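Local coordinates for protein 3-oxo-tetronate kinase (Cupriavidus necator, PDB 5DMH) that catalyses the ATP-dependent phosphorylation of 3-oxo-tetronate to 3-oxo-tetronate 4-phosphate, at residues Asn49-Arg53 and Asn54-Thr58; Pro148-Pro151 and Glu152-Arg155; Val188-Leu191 and Gln192-Lys196; Ala167-Glu171 and Ser172-His176. All coordinates share one frame; numbering follows the deposited sequence.

How the contacts relate
All four contacts are local turns of the sugar-binding N-terminal domain, and they follow one another in series, none nesting or crossing. Contact 1 closes helix 41-53 and turns the chain into strand 58-62. Contact 2 folds the loop after strand 144-147 back on itself to start strand 155-158; its centre is about 18 Å from that of contact 1. Strands 155-158, 161-164 and 167-168 form a small antiparallel sheet, and contact 4, residues 167-176, is the turn that leaves it, running up to His177, probably an ATP-binding residue. Contact 3 then ends helix 187-193 ahead of strand 199-202, with its nearest atoms about 6 Å from contact 4.

Contact 1 of 4, residues Asn49-Arg53 and Asn54-Thr58; sequences NTLVR and NGMRT
Leu51 O is gripped by two backbone N-H groups that arrive from opposite faces of its carbonyl plane: Asn54 N at 3.2 Å and Met56 N at 3.0 Å from Leu51 O. The second belongs to a Schellman motif, the C-terminal cap of helix 41-53, and its companion bond runs from Gly55 N to Val52 O (3.1 Å). Gly55 is the C-prime residue. Its phi of 101° is one that glycine, lacking CB, adopts without strain. Asn54 adds a side-chain bond to the cap. Its CG stands anti to the carbonyl carbon (chi1 -75°), which folds the amide back alongside Thr50, and ND2 donates almost straight to Thr50 O over 2.9 Å, the oxygen lying in the amide plane. The backbone N of Asn54 gives Thr50 O a further, weak bond, so this late carbonyl of the helix keeps donors although the helix is ending. Beneath the polar cap the packing is apolar. Leu51 CD2 lies beside the selenium of Met56, a selenomethionine, and the two side chains point the same way, both touching Leu34 of strand 34-38; Phe266 of helix 262-268 also packs on Met56. Apolar side chains suit the place because both are buried against Leu34. Thr58, the first residue of strand 58-62, approaches Val52 obliquely, its CB 3.8 Å from Val52 CG2. The hydroxyl of Thr58 donates back to Met56 O, and the same OG1 comes within 3.5 Å of Leu51 CB.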
ATOM      1  N   ASN A  49       7.218   3.969  -5.750  1.00 17.04           N
ATOM      2  CA  ASN A  49       7.840   5.282  -5.565  1.00 21.08           C
ATOM      3  C   ASN A  49       9.258   5.162  -4.988  1.00 20.32           C
ATOM      4  O   ASN A  49      10.198   5.785  -5.478  1.00 20.64           O
ATOM      5  CB  ASN A  49       6.956   6.128  -4.642  1.00 19.65           C
ATOM      6  CG  ASN A  49       7.530   7.517  -4.362  1.00 20.07           C
ATOM      7  OD1 ASN A  49       7.740   8.332  -5.267  1.00 21.07           O
ATOM      8  ND2 ASN A  49       7.795   7.780  -3.091  1.00 20.37           N
ATOM      9  N   THR A  50       9.387   4.378  -3.925  1.00 20.12           N
ATOM     10  CA  THR A  50      10.679   4.141  -3.306  1.00 18.51           C
ATOM     11  C   THR A  50      11.664   3.493  -4.255  1.00 17.79           C
ATOM     12  O   THR A  50      12.832   3.896  -4.310  1.00 18.49           O
ATOM     13  CB  THR A  50      10.534   3.311  -2.006  1.00 18.27           C
ATOM     14  OG1 THR A  50      10.005   4.181  -0.994  1.00 21.72           O
ATOM     15  CG2 THR A  50      11.897   2.786  -1.560  1.00 21.16           C
ATOM     16  N   LEU A  51      11.208   2.517  -5.036  1.00 18.91           N
ATOM     17  CA  LEU A  51      12.094   1.895  -6.014  1.00 21.71           C
ATOM     18  C   LEU A  51      12.543   2.867  -7.114  1.00 24.34           C
ATOM     19  O   LEU A  51      13.728   2.919  -7.448  1.00 22.77           O
ATOM     20  CB  LEU A  51      11.424   0.667  -6.622  1.00 18.66           C
ATOM     21  CG  LEU A  51      11.256  -0.474  -5.628  1.00 21.86           C
ATOM     22  CD1 LEU A  51      10.340  -1.527  -6.240  1.00 22.44           C
ATOM     23  CD2 LEU A  51      12.590  -1.059  -5.247  1.00 18.31           C
ATOM     24  N   VAL A  52      11.609   3.650  -7.667  1.00 19.47           N
ATOM     25  CA  VAL A  52      11.958   4.614  -8.702  1.00 20.47           C
ATOM     26  C   VAL A  52      12.934   5.648  -8.165  1.00 20.89           C
ATOM     27  O   VAL A  52      13.914   5.984  -8.815  1.00 21.94           O
ATOM     28  CB  VAL A  52      10.695   5.310  -9.256  1.00 23.21           C
ATOM     29  CG1 VAL A  52      11.058   6.536 -10.090  1.00 27.38           C
ATOM     30  CG2 VAL A  52       9.857   4.299 -10.040  1.00 23.28           C
ATOM     31  N   ARG A  53      12.670   6.137  -6.960  1.00 21.54           N
ATOM     32  CA  ARG A  53      13.512   7.172  -6.369  1.00 26.10           C
ATOM     33  C   ARG A  53      14.905   6.674  -6.047  1.00 25.70           C
ATOM     34  O   ARG A  53      15.820   7.480  -5.870  1.00 25.42           O
ATOM     35  CB  ARG A  53      12.862   7.747  -5.114  1.00 23.86           C
ATOM     36  CG  ARG A  53      11.747   8.767  -5.438  1.00 30.79           C
ATOM     37  CD  ARG A  53      10.818   8.953  -4.268  1.00 29.31           C
ATOM     38  NE  ARG A  53      11.412   9.629  -3.101  1.00 28.01           N
ATOM     39  CZ  ARG A  53      11.534  10.951  -2.958  1.00 27.82           C
ATOM     40  NH1 ARG A  53      11.177  11.796  -3.917  1.00 27.96           N
ATOM     41  NH2 ARG A  53      12.030  11.436  -1.838  1.00 31.05           N
ATOM     42  N   ASN A  54      15.067   5.354  -5.962  1.00 22.31           N
ATOM     43  CA  ASN A  54      16.368   4.771  -5.676  1.00 27.57           C
ATOM     44  C   ASN A  54      16.978   4.055  -6.869  1.00 26.92           C
ATOM     45  O   ASN A  54      17.919   3.290  -6.714  1.00 24.33           O
ATOM     46  CB  ASN A  54      16.315   3.849  -4.455  1.00 26.02           C
ATOM     47  CG  ASN A  54      16.243   4.625  -3.166  1.00 26.90           C
ATOM     48  OD1 ASN A  54      17.276   4.969  -2.562  1.00 25.42           O
ATOM     49  ND2 ASN A  54      15.028   4.930  -2.745  1.00 25.41           N
ATOM     50  N   GLY A  55      16.451   4.343  -8.060  1.00 22.66           N
ATOM     51  CA  GLY A  55      17.146   4.037  -9.290  1.00 23.87           C
ATOM     52  C   GLY A  55      16.683   2.796 -10.029  1.00 29.22           C
ATOM     53  O   GLY A  55      17.438   2.290 -10.849  1.00 24.94           O
HETATM   54  N   MSE A  56      15.478   2.286  -9.756  1.00 26.71           N
HETATM   55  CA  MSE A  56      14.972   1.147 -10.538  1.00 24.39           C
HETATM   56  C   MSE A  56      13.739   1.550 -11.341  1.00 22.85           C
HETATM   57  O   MSE A  56      12.770   2.025 -10.776  1.00 21.92           O
HETATM   58  CB  MSE A  56      14.635  -0.049  -9.650  1.00 22.03           C
HETATM   59  CG  MSE A  56      15.833  -0.812  -9.136  1.00 22.43           C
HETATM   60 SE   MSE A  56      15.252  -2.401  -8.090  1.00 37.67          SE
HETATM   61  CE  MSE A  56      15.511  -3.772  -9.465  1.00 23.00           C
ATOM     62  N   ARG A  57      13.816   1.430 -12.666  1.00 24.73           N
ATOM     63  CA  ARG A  57      12.646   1.671 -13.497  1.00 24.05           C
ATOM     64  C   ARG A  57      11.590   0.657 -13.060  1.00 25.04           C
ATOM     65  O   ARG A  57      11.863  -0.532 -12.974  1.00 28.69           O
ATOM     66  CB  ARG A  57      12.973   1.505 -14.970  1.00 25.60           C
ATOM     67  CG  ARG A  57      13.857   2.610 -15.484  1.00 31.83           C
ATOM     68  CD  ARG A  57      14.271   2.405 -16.913  1.00 44.50           C
ATOM     69  NE  ARG A  57      15.031   3.560 -17.374  1.00 53.48           N
ATOM     70  CZ  ARG A  57      15.702   3.612 -18.519  1.00 56.92           C
ATOM     71  NH1 ARG A  57      15.719   2.567 -19.333  1.00 57.61           N
ATOM     72  NH2 ARG A  57      16.364   4.713 -18.840  1.00 60.34           N
ATOM     73  N   THR A  58      10.394   1.143 -12.751  1.00 23.82           N
ATOM     74  CA  THR A  58       9.367   0.297 -12.172  1.00 23.78           C
ATOM     75  C   THR A  58       8.056   0.438 -12.901  1.00 26.49           C
ATOM     76  O   THR A  58       7.677   1.537 -13.263  1.00 24.00           O
ATOM     77  CB  THR A  58       9.162   0.644 -10.695  1.00 24.10           C
ATOM     78  OG1 THR A  58      10.384   0.437  -9.983  1.00 22.00           O
ATOM     79  CG2 THR A  58       8.072  -0.227 -10.051  1.00 24.35           C
TER

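Contact 2 of 4, residues Pro148-Pro151 and Glu152-Arg155; sequences PAFP and ENGR
Phe150 and Arg155 exchange two backbone hydrogen bonds, Phe150 N to Arg155 O at 2.8 Å and Arg155 N to Phe150 O at 3.0 Å. Phe150 O also takes Asn153 N, which reaches it from the other face of the carbonyl plane, while Gly154 N donates to Pro151 O (2.8 Å). Together Gly154 and Arg155 face Phe150 as a G1 beta bulge, with glycine in the position of positive phi (76°), and Pro151 and Glu152 provide the tight turn that leads into it. Proline suits that corner because its ring already holds phi near the value needed. Aromatic contacts come next: Asn153 CB sits over the centre of the Phe150 ring, a CH-pi contact 3.9 Å from the centroid, and the Asn153 amide stands steeply to the ring, at 77°, with ND2 donating to Pro416 O. At the ring edge, in plane, Glu152 OE1 lies 3.6 Å from Phe150 CE1; the other carboxylate oxygen is bound by Gln413. Among the charged groups, Arg155 bends at chi2 (90°), which lays CD 3.9 Å from Phe150 CB and lets NE reach Ser118 OG, while NH2 donates weakly to Asn153 O.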
ATOM      1  N   PRO A 148       8.023  -3.687   8.663  1.00 13.90           N
ATOM      2  CA  PRO A 148       7.176  -2.564   8.230  1.00 14.20           C
ATOM      3  C   PRO A 148       7.711  -1.161   8.542  1.00 12.94           C
ATOM      4  O   PRO A 148       6.984  -0.199   8.317  1.00 14.69           O
ATOM      5  CB  PRO A 148       5.884  -2.808   8.990  1.00 13.34           C
ATOM      6  CG  PRO A 148       6.325  -3.533  10.278  1.00 15.30           C
ATOM      7  CD  PRO A 148       7.448  -4.416   9.816  1.00 14.95           C
ATOM      8  N   ALA A 149       8.940  -1.021   9.047  1.00 14.15           N
ATOM      9  CA  ALA A 149       9.432   0.305   9.428  1.00 13.94           C
ATOM     10  C   ALA A 149       9.480   1.299   8.249  1.00 14.26           C
ATOM     11  O   ALA A 149       9.771   0.922   7.087  1.00 16.06           O
ATOM     12  CB  ALA A 149      10.800   0.184  10.072  1.00 15.21           C
ATOM     13  N   PHE A 150       9.243   2.572   8.566  1.00 14.62           N
ATOM     14  CA  PHE A 150       9.143   3.610   7.558  1.00 17.44           C
ATOM     15  C   PHE A 150       9.389   4.955   8.257  1.00 16.27           C
ATOM     16  O   PHE A 150       8.456   5.715   8.499  1.00 14.95           O
ATOM     17  CB  PHE A 150       7.715   3.543   6.950  1.00 17.15           C
ATOM     18  CG  PHE A 150       7.526   4.329   5.659  1.00 16.44           C
ATOM     19  CD1 PHE A 150       8.493   5.190   5.172  1.00 17.54           C
ATOM     20  CD2 PHE A 150       6.354   4.175   4.933  1.00 13.09           C
ATOM     21  CE1 PHE A 150       8.302   5.878   4.008  1.00 17.80           C
ATOM     22  CE2 PHE A 150       6.152   4.858   3.763  1.00 15.54           C
ATOM     23  CZ  PHE A 150       7.126   5.718   3.288  1.00 19.63           C
ATOM     24  N   PRO A 151      10.651   5.232   8.621  1.00 15.37           N
ATOM     25  CA  PRO A 151      10.950   6.433   9.407  1.00 19.20           C
ATOM     26  C   PRO A 151      10.428   7.734   8.804  1.00 21.78           C
ATOM     27  O   PRO A 151       9.994   8.623   9.544  1.00 19.22           O
ATOM     28  CB  PRO A 151      12.487   6.439   9.448  1.00 18.32           C
ATOM     29  CG  PRO A 151      12.821   4.967   9.510  1.00 20.48           C
ATOM     30  CD  PRO A 151      11.818   4.338   8.527  1.00 18.34           C
ATOM     31  N   GLU A 152      10.477   7.851   7.486  1.00 19.52           N
ATOM     32  CA  GLU A 152      10.022   9.043   6.797  1.00 18.37           C
ATOM     33  C   GLU A 152       8.547   9.332   7.108  1.00 21.97           C
ATOM     34  O   GLU A 152       8.085  10.483   6.995  1.00 21.93           O
ATOM     35  CB  GLU A 152      10.211   8.867   5.286  1.00 20.05           C
ATOM     36  CG  GLU A 152      10.073  10.138   4.435  1.00 26.74           C
ATOM     37  CD  GLU A 152       9.899   9.875   2.922  1.00 28.32           C
ATOM     38  OE1 GLU A 152       9.876   8.695   2.469  1.00 28.62           O
ATOM     39  OE2 GLU A 152       9.717  10.867   2.175  1.00 25.93           O
ATOM     40  N   ASN A 153       7.807   8.280   7.446  1.00 17.42           N
ATOM     41  CA  ASN A 153       6.396   8.390   7.802  1.00 16.61           C
ATOM     42  C   ASN A 153       6.194   8.043   9.264  1.00 16.35           C
ATOM     43  O   ASN A 153       5.072   7.724   9.697  1.00 18.66           O
ATOM     44  CB  ASN A 153       5.510   7.510   6.906  1.00 17.46           C
ATOM     45  CG  ASN A 153       4.762   8.307   5.834  1.00 19.64           C
ATOM     46  OD1 ASN A 153       4.331   9.439   6.062  1.00 23.33           O
ATOM     47  ND2 ASN A 153       4.622   7.709   4.645  1.00 18.48           N
ATOM     48  N   GLY A 154       7.276   8.130  10.043  1.00 14.37           N
ATOM     49  CA  GLY A 154       7.186   7.952  11.479  1.00 13.97           C
ATOM     50  C   GLY A 154       7.026   6.551  12.054  1.00 16.68           C
ATOM     51  O   GLY A 154       6.620   6.433  13.207  1.00 17.28           O
ATOM     52  N   ARG A 155       7.326   5.504  11.286  1.00 15.39           N
ATOM     53  CA  ARG A 155       7.234   4.135  11.794  1.00 13.63           C
ATOM     54  C   ARG A 155       8.625   3.603  12.113  1.00 11.73           C
ATOM     55  O   ARG A 155       9.489   3.550  11.225  1.00 15.59           O
ATOM     56  CB  ARG A 155       6.572   3.176  10.800  1.00 13.03           C
ATOM     57  CG  ARG A 155       5.072   3.392  10.556  1.00 16.29           C
ATOM     58  CD  ARG A 155       4.767   4.354   9.414  1.00 17.76           C
ATOM     59  NE  ARG A 155       3.332   4.374   9.165  1.00 16.77           N
ATOM     60  CZ  ARG A 155       2.462   5.223   9.721  1.00 15.34           C
ATOM     61  NH1 ARG A 155       1.172   5.119   9.444  1.00 19.98           N
ATOM     62  NH2 ARG A 155       2.854   6.187  10.545  1.00 15.78           N
TER

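Contact 3 of 4, residues Val188-Leu191 and Gln192-Lys196; sequences VRVL and QRQSK
Leu191 and Ser195 meet on the packed side of this helix C-terminus, where Ser195 OG donates to Leu191 O at 2.7 Å. Gln194 N takes the same oxygen from the opposite face of the carbonyl plane, so Leu191 O, in the last turn of helix 187-193, keeps two donors. A small hydroxyl suits the spot: it replaces a further helical N-H and still leaves Leu191 CD1 only 3.5 Å from Ser195 OG. The Leu191 side chain itself turns inward against Met228 and Ile230 of strand 228-231 and Ile128 of helix 128-139. Crossing it at about a right angle is Gln194, a buried amide whose ends are satisfied by Gly129 N and Ser122 OG. A water links this amide to Val190, donating to Val190 O (2.7 Å) and accepting from Gln194 NE2.

The outward side is looser and made of long, exposed chains. Arg189 and Arg193, one helical turn apart, run side by side with guanidinium planes 14° apart, and Arg193 NH1 rests 3.4 Å from Arg189 CG. Arg193 bends at chi3 (-81°), bringing one guanidinium face over Arg189 O. The Arg193 guanidinium thus covers the Arg189 methylenes CG and CD. The two cationic ends come no nearer than 4.5 Å, Arg189 NE to Arg193 NH1, and both form salt bridges with Asp184, while Arg193 NE also pairs with Asp124. Asp184 is the common counter-ion that probably draws the two guanidinium groups side by side.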
ATOM      1  N   VAL A 188       6.136  -9.485  17.004  1.00 16.39           N
ATOM      2  CA  VAL A 188       6.511 -10.902  17.071  1.00 14.59           C
ATOM      3  C   VAL A 188       5.297 -11.722  17.476  1.00 15.00           C
ATOM      4  O   VAL A 188       4.946 -12.713  16.818  1.00 15.03           O
ATOM      5  CB  VAL A 188       7.707 -11.155  18.022  1.00 17.96           C
ATOM      6  CG1 VAL A 188       7.910 -12.644  18.229  1.00 18.10           C
ATOM      7  CG2 VAL A 188       8.943 -10.513  17.471  1.00 18.63           C
ATOM      8  N   ARG A 189       4.595 -11.241  18.500  1.00 15.99           N
ATOM      9  CA  ARG A 189       3.382 -11.906  18.995  1.00 17.21           C
ATOM     10  C   ARG A 189       2.248 -11.836  17.948  1.00 16.96           C
ATOM     11  O   ARG A 189       1.597 -12.835  17.667  1.00 18.50           O
ATOM     12  CB  ARG A 189       2.973 -11.252  20.314  1.00 18.01           C
ATOM     13  CG  ARG A 189       1.785 -11.841  21.043  1.00 25.73           C
ATOM     14  CD  ARG A 189       1.779 -11.351  22.499  1.00 25.40           C
ATOM     15  NE  ARG A 189       1.712  -9.892  22.587  1.00 22.19           N
ATOM     16  CZ  ARG A 189       2.088  -9.163  23.644  1.00 26.41           C
ATOM     17  NH1 ARG A 189       2.575  -9.739  24.735  1.00 29.23           N
ATOM     18  NH2 ARG A 189       1.972  -7.844  23.616  1.00 24.29           N
ATOM     19  N   VAL A 190       2.053 -10.668  17.357  1.00 17.40           N
ATOM     20  CA  VAL A 190       1.015 -10.481  16.342  1.00 18.16           C
ATOM     21  C   VAL A 190       1.253 -11.411  15.144  1.00 17.68           C
ATOM     22  O   VAL A 190       0.356 -12.113  14.708  1.00 18.89           O
ATOM     23  CB  VAL A 190       0.954  -9.003  15.881  1.00 15.96           C
ATOM     24  CG1 VAL A 190       0.053  -8.824  14.652  1.00 14.28           C
ATOM     25  CG2 VAL A 190       0.485  -8.105  17.025  1.00 18.55           C
ATOM     26  N   LEU A 191       2.471 -11.422  14.615  1.00 14.56           N
ATOM     27  CA  LEU A 191       2.766 -12.238  13.452  1.00 14.46           C
ATOM     28  C   LEU A 191       2.682 -13.730  13.792  1.00 14.25           C
ATOM     29  O   LEU A 191       2.167 -14.538  12.983  1.00 15.74           O
ATOM     30  CB  LEU A 191       4.154 -11.892  12.890  1.00 16.75           C
ATOM     31  CG  LEU A 191       4.582 -12.596  11.589  1.00 15.96           C
ATOM     32  CD1 LEU A 191       3.503 -12.514  10.497  1.00 17.21           C
ATOM     33  CD2 LEU A 191       5.880 -12.000  11.098  1.00 17.95           C
ATOM     34  N   GLN A 192       3.183 -14.107  14.961  1.00 16.95           N
ATOM     35  CA  GLN A 192       3.141 -15.518  15.376  1.00 20.16           C
ATOM     36  C   GLN A 192       1.696 -16.029  15.373  1.00 18.34           C
ATOM     37  O   GLN A 192       1.428 -17.158  14.978  1.00 17.76           O
ATOM     38  CB  GLN A 192       3.790 -15.733  16.756  1.00 20.39           C
ATOM     39  CG  GLN A 192       3.930 -17.207  17.158  1.00 23.59           C
ATOM     40  CD  GLN A 192       4.744 -18.010  16.180  1.00 20.44           C
ATOM     41  OE1 GLN A 192       5.970 -18.084  16.289  1.00 22.62           O
ATOM     42  NE2 GLN A 192       4.073 -18.604  15.195  1.00 22.55           N
ATOM     43  N   ARG A 193       0.748 -15.165  15.734  1.00 20.44           N
ATOM     44  CA  ARG A 193      -0.647 -15.616  15.845  1.00 21.12           C
ATOM     45  C   ARG A 193      -1.267 -15.993  14.513  1.00 16.62           C
ATOM     46  O   ARG A 193      -2.219 -16.790  14.453  1.00 20.86           O
ATOM     47  CB  ARG A 193      -1.498 -14.568  16.540  1.00 17.16           C
ATOM     48  CG  ARG A 193      -1.374 -14.621  18.030  1.00 24.87           C
ATOM     49  CD  ARG A 193      -2.523 -13.905  18.698  1.00 42.82           C
ATOM     50  NE  ARG A 193      -2.296 -12.476  18.708  1.00 45.53           N
ATOM     51  CZ  ARG A 193      -1.854 -11.773  19.751  1.00 47.10           C
ATOM     52  NH1 ARG A 193      -1.597 -12.361  20.914  1.00 53.31           N
ATOM     53  NH2 ARG A 193      -1.686 -10.453  19.623  1.00 28.01           N
ATOM     54  N   GLN A 194      -0.719 -15.444  13.445  1.00 17.99           N
ATOM     55  CA  GLN A 194      -1.222 -15.706  12.116  1.00 19.94           C
ATOM     56  C   GLN A 194      -0.230 -16.548  11.288  1.00 22.47           C
ATOM     57  O   GLN A 194      -0.318 -16.601  10.059  1.00 21.66           O
ATOM     58  CB  GLN A 194      -1.568 -14.395  11.421  1.00 20.17           C
ATOM     59  CG  GLN A 194      -0.444 -13.417  11.295  1.00 26.43           C
ATOM     60  CD  GLN A 194      -0.872 -12.125  10.625  1.00 17.71           C
ATOM     61  OE1 GLN A 194      -1.070 -12.081   9.430  1.00 17.48           O
ATOM     62  NE2 GLN A 194      -0.967 -11.049  11.406  1.00 18.82           N
ATOM     63  N   SER A 195       0.708 -17.193  11.976  1.00 19.26           N
ATOM     64  CA  SER A 195       1.761 -17.987  11.324  1.00 21.77           C
ATOM     65  C   SER A 195       1.822 -19.389  11.915  1.00 22.96           C
ATOM     66  O   SER A 195       1.683 -19.568  13.123  1.00 21.91           O
ATOM     67  CB  SER A 195       3.148 -17.333  11.466  1.00 18.88           C
ATOM     68  OG  SER A 195       3.173 -16.005  10.981  1.00 21.00           O
ATOM     69  N   LYS A 196       2.009 -20.381  11.049  1.00 23.65           N
ATOM     70  CA  LYS A 196       2.120 -21.783  11.466  1.00 21.82           C
ATOM     71  C   LYS A 196       3.513 -22.142  12.008  1.00 26.48           C
ATOM     72  O   LYS A 196       3.662 -22.963  12.908  1.00 27.90           O
ATOM     73  CB  LYS A 196       1.779 -22.703  10.282  1.00 26.18           C
ATOM     74  CG  LYS A 196       0.382 -22.518   9.747  1.00 36.02           C
ATOM     75  CD  LYS A 196      -0.084 -23.727   8.942  1.00 47.52           C
ATOM     76  CE  LYS A 196      -1.373 -23.424   8.188  1.00 50.23           C
ATOM     77  NZ  LYS A 196      -1.091 -22.679   6.917  1.00 49.17           N
TER
HETATM   78  O   HOH W   1      -2.188 -11.431  14.396  1.00 19.19           O

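Contact 4 of 4, residues Ala167-Glu171 and Ser172-His176; sequences ALLNE and SGMEH
Glu175 curls back over Asn170 O, and each of its atoms can be followed past that carbonyl. CB lies 3.4 Å from Asn170 O; CG, placed between the backbone N and the carbonyl carbon (chi1 69°), keeps beside the same oxygen and also covers one face of the His176 ring. A sharp bend at chi2 (-86°) then carries CD to 3.1 Å from Asn170 O. At the tip the two oxygens part. OE1 accepts Gly173 N at 2.7 Å, met on the syn side but tilted out of the carboxylate plane, and OE2 takes a water that gives a second, weak bond to Glu171 O. A carboxylate suits this place because it supplies an acceptor for an N-H inside the turn.

Ser172 does the complementary work. Its hydroxyl donates to Leu169 O (2.6 Å), and Ser172 N reaches that oxygen from the same face of its plane, while OG accepts Met174 N, 3.2 Å away, in an ST turn. Gly173 between them has phi of 109°, which calls for glycine. Below, Leu169 CD1 packs on CB of Met174, a selenomethionine, at 3.9 Å.

Leu169 and Ser172 rest on Leu162 and Val164 of strand 161-164. The turn starts from strand 167-168, an outermost strand of the small antiparallel sheet, and heads for helix 187-193, with the Met174 side chain about 6 Å from the bound ADP.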
ATOM      1  N   ALA A 167       4.435   7.000  19.902  1.00 17.35           N
ATOM      2  CA  ALA A 167       3.369   6.149  20.431  1.00 19.69           C
ATOM      3  C   ALA A 167       3.515   4.731  19.914  1.00 13.59           C
ATOM      4  O   ALA A 167       3.874   4.515  18.764  1.00 15.36           O
ATOM      5  CB  ALA A 167       2.002   6.690  20.047  1.00 18.72           C
ATOM      6  N   LEU A 168       3.218   3.778  20.781  1.00 14.11           N
ATOM      7  CA  LEU A 168       3.045   2.385  20.377  1.00 14.57           C
ATOM      8  C   LEU A 168       1.874   2.310  19.390  1.00 13.17           C
ATOM      9  O   LEU A 168       0.920   3.131  19.442  1.00 17.67           O
ATOM     10  CB  LEU A 168       2.730   1.522  21.594  1.00 13.88           C
ATOM     11  CG  LEU A 168       3.875   1.243  22.575  1.00 18.14           C
ATOM     12  CD1 LEU A 168       3.333   0.768  23.934  1.00 21.12           C
ATOM     13  CD2 LEU A 168       4.814   0.255  21.973  1.00 19.03           C
ATOM     14  N   LEU A 169       1.939   1.321  18.523  1.00 14.40           N
ATOM     15  CA  LEU A 169       0.940   1.104  17.482  1.00 12.89           C
ATOM     16  C   LEU A 169      -0.473   1.158  18.020  1.00 16.75           C
ATOM     17  O   LEU A 169      -1.370   1.750  17.395  1.00 14.30           O
ATOM     18  CB  LEU A 169       1.167  -0.260  16.829  1.00 14.68           C
ATOM     19  CG  LEU A 169       0.204  -0.749  15.743  1.00 14.66           C
ATOM     20  CD1 LEU A 169       0.319   0.173  14.532  1.00 14.88           C
ATOM     21  CD2 LEU A 169       0.526  -2.192  15.337  1.00 17.05           C
ATOM     22  N   ASN A 170      -0.672   0.534  19.177  1.00 15.05           N
ATOM     23  CA  ASN A 170      -2.002   0.363  19.739  1.00 14.84           C
ATOM     24  C   ASN A 170      -2.489   1.569  20.551  1.00 17.81           C
ATOM     25  O   ASN A 170      -3.584   1.557  21.099  1.00 20.59           O
ATOM     26  CB  ASN A 170      -2.041  -0.907  20.583  1.00 18.46           C
ATOM     27  CG  ASN A 170      -1.112  -0.826  21.783  1.00 22.78           C
ATOM     28  OD1 ASN A 170       0.027  -0.395  21.657  1.00 25.23           O
ATOM     29  ND2 ASN A 170      -1.610  -1.183  22.948  1.00 32.59           N
ATOM     30  N   GLU A 171      -1.680   2.611  20.574  1.00 14.41           N
ATOM     31  CA  GLU A 171      -2.027   3.910  21.133  1.00 14.83           C
ATOM     32  C   GLU A 171      -1.874   5.030  20.061  1.00 18.15           C
ATOM     33  O   GLU A 171      -1.812   6.225  20.399  1.00 20.54           O
ATOM     34  CB  GLU A 171      -1.106   4.220  22.310  1.00 19.03           C
ATOM     35  CG  GLU A 171      -1.271   3.355  23.537  1.00 26.05           C
ATOM     36  CD  GLU A 171      -0.339   3.821  24.676  1.00 26.25           C
ATOM     37  OE1 GLU A 171      -0.707   4.748  25.416  1.00 38.47           O
ATOM     38  OE2 GLU A 171       0.775   3.302  24.775  1.00 28.01           O
ATOM     39  N   SER A 172      -1.835   4.650  18.781  1.00 19.52           N
ATOM     40  CA  SER A 172      -1.529   5.555  17.672  1.00 19.03           C
ATOM     41  C   SER A 172      -2.764   6.019  16.870  1.00 22.92           C
ATOM     42  O   SER A 172      -2.678   6.903  16.004  1.00 19.17           O
ATOM     43  CB  SER A 172      -0.580   4.863  16.694  1.00 19.21           C
ATOM     44  OG  SER A 172      -1.288   3.880  15.941  1.00 17.76           O
ATOM     45  N   GLY A 173      -3.902   5.412  17.162  1.00 21.06           N
ATOM     46  CA  GLY A 173      -5.089   5.537  16.334  1.00 21.32           C
ATOM     47  C   GLY A 173      -5.405   4.240  15.576  1.00 17.21           C
ATOM     48  O   GLY A 173      -6.560   4.021  15.195  1.00 18.16           O
HETATM   49  N   MSE A 174      -4.408   3.379  15.343  1.00 14.89           N
HETATM   50  CA  MSE A 174      -4.641   2.121  14.621  1.00 16.21           C
HETATM   51  C   MSE A 174      -5.489   1.140  15.430  1.00 17.89           C
HETATM   52  O   MSE A 174      -6.097   0.233  14.880  1.00 15.44           O
HETATM   53  CB  MSE A 174      -3.325   1.456  14.189  1.00 16.38           C
HETATM   54  CG  MSE A 174      -2.709   2.105  12.975  1.00 14.24           C
HETATM   55 SE   MSE A 174      -3.915   2.103  11.408  1.00 30.63          SE
HETATM   56  CE  MSE A 174      -4.038   0.198  11.154  1.00 17.74           C
ATOM     57  N   GLU A 175      -5.573   1.365  16.731  1.00 14.81           N
ATOM     58  CA  GLU A 175      -6.436   0.539  17.555  1.00 16.55           C
ATOM     59  C   GLU A 175      -7.885   0.775  17.178  1.00 22.49           C
ATOM     60  O   GLU A 175      -8.747   0.002  17.586  1.00 20.47           O
ATOM     61  CB  GLU A 175      -6.187   0.796  19.058  1.00 17.18           C
ATOM     62  CG  GLU A 175      -6.625   2.118  19.559  1.00 21.63           C
ATOM     63  CD  GLU A 175      -5.612   3.238  19.392  1.00 21.27           C
ATOM     64  OE1 GLU A 175      -4.723   3.178  18.504  1.00 17.85           O
ATOM     65  OE2 GLU A 175      -5.737   4.222  20.173  1.00 22.33           O
ATOM     66  N   HIS A 176      -8.153   1.848  16.421  1.00 18.82           N
ATOM     67  CA  HIS A 176      -9.499   2.151  15.942  1.00 20.23           C
ATOM     68  C   HIS A 176      -9.694   1.970  14.431  1.00 18.41           C
ATOM     69  O   HIS A 176     -10.695   2.437  13.876  1.00 19.63           O
ATOM     70  CB  HIS A 176      -9.874   3.584  16.311  1.00 23.87           C
ATOM     71  CG  HIS A 176      -9.909   3.811  17.785  1.00 22.31           C
ATOM     72  ND1 HIS A 176      -9.191   4.807  18.407  1.00 30.81           N
ATOM     73  CD2 HIS A 176     -10.569   3.152  18.769  1.00 30.01           C
ATOM     74  CE1 HIS A 176      -9.406   4.754  19.710  1.00 28.03           C
ATOM     75  NE2 HIS A 176     -10.242   3.759  19.955  1.00 37.54           N
TER
HETATM   76  O   HOH W   2      -5.192   6.866  20.114  1.00 38.91           O